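Side-chain contact in adenylation domain (Streptomyces sp., PDB 5N9X), which belongs to the ANL superfamily of AMP-binding enzymes and holds ATP and threonine in this structure: residues R294-R299 with D303-I308. Numbering follows the deposited sequence.
Sequences RPWAKR and DRPHLI
W296 is the one side chain of the 294-299 helical segment that meets the 303-308 segment, and it does so with P305 and L307. All three residues are buried.

The apolar part has two touches. The methyl CD2 of L307 lies against the five-membered ring of W296, 3.8 Å from CD1 and 4.0 Å from NE1. The other methyl, CD1 of L307, stays 4.1 Å from NE1 of W296, so both branches of the leucine gather at the pyrrole end of the indole. CD2 of L307 approaches at a slant, neither squarely over the ring nor at its edge. P305 comes from another direction. Its CG stands at the edge of the indole, near the ring plane, 4.3 Å from CZ2 of W296. The CB of W296 already points toward the strand segment, and CG anti to the backbone N (chi1 -172°) extends the indole in that direction.

The polar part is a water bridge. NE1 of W296 donates to a water 2.9 Å away, which sits in the indole plane. The same water donates to the backbone O of P305 at 2.8 Å. The water thus satisfies the buried indole N-H and ties the ring to the main chain just before strand 306-310. The peptide bond between R304 and P305, in the loop leading into the strand, is cis.

The contact lies within a beta-alpha-beta unit: strand 280-284, helix 290-300 and strand 306-310, the two strands pairing in parallel. It packs the middle of the helix, through W296, against the beginning of strand 306-310 and the loop residue before it. V281 of strand 280-284 touches both P305 and L307. On the helix side, F261 and T265 of helix 258-271 pack on W296, and F300 meets its ring from within helix 290-300.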
loop_
_atom_site.group_PDB
_atom_site.type_symbol
_atom_site.label_atom_id
_atom_site.label_comp_id
_atom_site.label_asym_id
_atom_site.label_seq_id
_atom_site.Cartn_x
_atom_site.Cartn_y
_atom_site.Cartn_z
ATOM N N ARG A 294 13.956 -15.779 4.660
ATOM C CA ARG A 294 15.089 -16.721 4.707
ATOM C C ARG A 294 15.475 -17.311 3.331
ATOM O O ARG A 294 16.655 -17.299 2.973
ATOM C CB ARG A 294 14.813 -17.870 5.706
ATOM C CG ARG A 294 14.549 -17.442 7.162
ATOM C CD ARG A 294 14.615 -18.619 8.139
ATOM N NE ARG A 294 13.480 -18.646 9.071
ATOM C CZ ARG A 294 13.505 -18.207 10.326
ATOM N NH1 ARG A 294 14.618 -17.695 10.832
ATOM N NH2 ARG A 294 12.407 -18.271 11.073
ATOM N N PRO A 295 14.497 -17.819 2.549
ATOM C CA PRO A 295 14.920 -18.413 1.271
ATOM C C PRO A 295 15.608 -17.413 0.356
ATOM O O PRO A 295 16.617 -17.746 -0.264
ATOM C CB PRO A 295 13.608 -18.889 0.640
ATOM C CG PRO A 295 12.629 -18.942 1.743
ATOM C CD PRO A 295 13.038 -17.910 2.741
ATOM N N TRP A 296 15.070 -16.199 0.273
ATOM C CA TRP A 296 15.764 -15.131 -0.440
ATOM C C TRP A 296 17.191 -14.951 0.061
ATOM O O TRP A 296 18.131 -14.926 -0.728
ATOM C CB TRP A 296 15.028 -13.812 -0.300
ATOM C CG TRP A 296 15.575 -12.721 -1.170
ATOM C CD1 TRP A 296 16.519 -11.802 -0.836
ATOM C CD2 TRP A 296 15.194 -12.434 -2.518
ATOM N NE1 TRP A 296 16.756 -10.959 -1.897
ATOM C CE2 TRP A 296 15.954 -11.331 -2.943
ATOM C CE3 TRP A 296 14.278 -13.002 -3.401
ATOM C CZ2 TRP A 296 15.826 -10.782 -4.217
ATOM C CZ3 TRP A 296 14.157 -12.467 -4.668
ATOM C CH2 TRP A 296 14.929 -11.365 -5.066
ATOM N N ALA A 297 17.341 -14.830 1.377
ATOM C CA ALA A 297 18.608 -14.424 1.958
ATOM C C ALA A 297 19.716 -15.467 1.755
ATOM O O ALA A 297 20.887 -15.118 1.660
ATOM C CB ALA A 297 18.430 -14.111 3.435
ATOM N N LYS A 298 19.370 -16.736 1.657
ATOM C CA LYS A 298 20.420 -17.699 1.390
ATOM C C LYS A 298 20.962 -17.593 -0.038
ATOM O O LYS A 298 22.140 -17.883 -0.268
ATOM C CB LYS A 298 19.950 -19.126 1.667
ATOM C CG LYS A 298 21.025 -19.909 2.385
ATOM C CD LYS A 298 21.301 -21.247 1.721
ATOM C CE LYS A 298 21.833 -22.263 2.728
ATOM N NZ LYS A 298 21.987 -23.606 2.085
ATOM N N ARG A 299 20.118 -17.176 -0.986
ATOM C CA ARG A 299 20.550 -17.065 -2.385
ATOM C C ARG A 299 21.360 -15.827 -2.690
ATOM O O ARG A 299 22.394 -15.907 -3.350
ATOM C CB ARG A 299 19.369 -17.102 -3.354
ATOM C CG ARG A 299 19.352 -18.377 -4.150
ATOM C CD ARG A 299 20.401 -18.345 -5.263
ATOM N NE ARG A 299 20.116 -17.455 -6.395
ATOM C CZ ARG A 299 20.985 -16.592 -6.927
ATOM N NH1 ARG A 299 22.179 -16.424 -6.382
ATOM N NH2 ARG A 299 20.652 -15.854 -7.976
ATOM N N ASP A 303 23.213 -8.137 1.542
ATOM C CA ASP A 303 24.011 -6.970 1.142
ATOM C C ASP A 303 23.616 -6.363 -0.189
ATOM O O ASP A 303 23.848 -5.183 -0.430
ATOM C CB ASP A 303 25.494 -7.347 1.096
ATOM C CG ASP A 303 25.950 -8.022 2.360
ATOM O OD1 ASP A 303 26.669 -7.354 3.135
ATOM O OD2 ASP A 303 25.546 -9.191 2.593
ATOM N N ARG A 304 23.036 -7.179 -1.060
ATOM C CA ARG A 304 22.597 -6.710 -2.358
ATOM C C ARG A 304 21.577 -7.678 -2.927
ATOM O O ARG A 304 21.879 -8.866 -3.106
ATOM C CB ARG A 304 23.763 -6.548 -3.333
ATOM C CG ARG A 304 23.278 -6.178 -4.725
ATOM C CD ARG A 304 24.411 -5.909 -5.695
ATOM N NE ARG A 304 23.933 -5.387 -6.978
ATOM C CZ ARG A 304 23.873 -4.097 -7.312
ATOM N NH1 ARG A 304 23.411 -3.755 -8.508
ATOM N NH2 ARG A 304 24.280 -3.149 -6.471
ATOM N N PRO A 305 20.347 -7.188 -3.164
ATOM C CA PRO A 305 19.885 -5.855 -2.777
ATOM C C PRO A 305 19.754 -5.727 -1.261
ATOM O O PRO A 305 19.808 -6.737 -0.556
ATOM C CB PRO A 305 18.503 -5.755 -3.447
ATOM C CG PRO A 305 18.024 -7.169 -3.511
ATOM C CD PRO A 305 19.283 -7.956 -3.836
ATOM N N HIS A 306 19.601 -4.502 -0.765
ATOM C CA HIS A 306 19.168 -4.325 0.620
ATOM C C HIS A 306 17.702 -4.752 0.765
ATOM O O HIS A 306 16.897 -4.553 -0.139
ATOM C CB HIS A 306 19.346 -2.868 1.096
ATOM C CG HIS A 306 20.732 -2.328 0.928
ATOM N ND1 HIS A 306 21.798 -2.763 1.691
ATOM C CD2 HIS A 306 21.223 -1.363 0.116
ATOM C CE1 HIS A 306 22.887 -2.105 1.338
ATOM N NE2 HIS A 306 22.568 -1.250 0.384
ATOM N N LEU A 307 17.365 -5.372 1.889
ATOM C CA LEU A 307 15.965 -5.602 2.191
ATOM C C LEU A 307 15.542 -4.623 3.278
ATOM O O LEU A 307 16.185 -4.533 4.326
ATOM C CB LEU A 307 15.707 -7.056 2.596
ATOM C CG LEU A 307 15.748 -8.112 1.475
ATOM C CD1 LEU A 307 15.734 -7.528 0.066
ATOM C CD2 LEU A 307 16.940 -8.985 1.609
ATOM N N ILE A 308 14.491 -3.861 2.978
ATOM C CA ILE A 308 13.964 -2.830 3.854
ATOM C C ILE A 308 12.484 -3.066 4.139
ATOM O O ILE A 308 11.642 -3.099 3.228
ATOM C CB ILE A 308 14.142 -1.409 3.252
ATOM C CG1 ILE A 308 15.585 -0.931 3.427
ATOM C CG2 ILE A 308 13.213 -0.408 3.926
ATOM C CD1 ILE A 308 16.506 -1.406 2.392
HETATM O O HOH W 1 19.017 -9.367 -1.011
#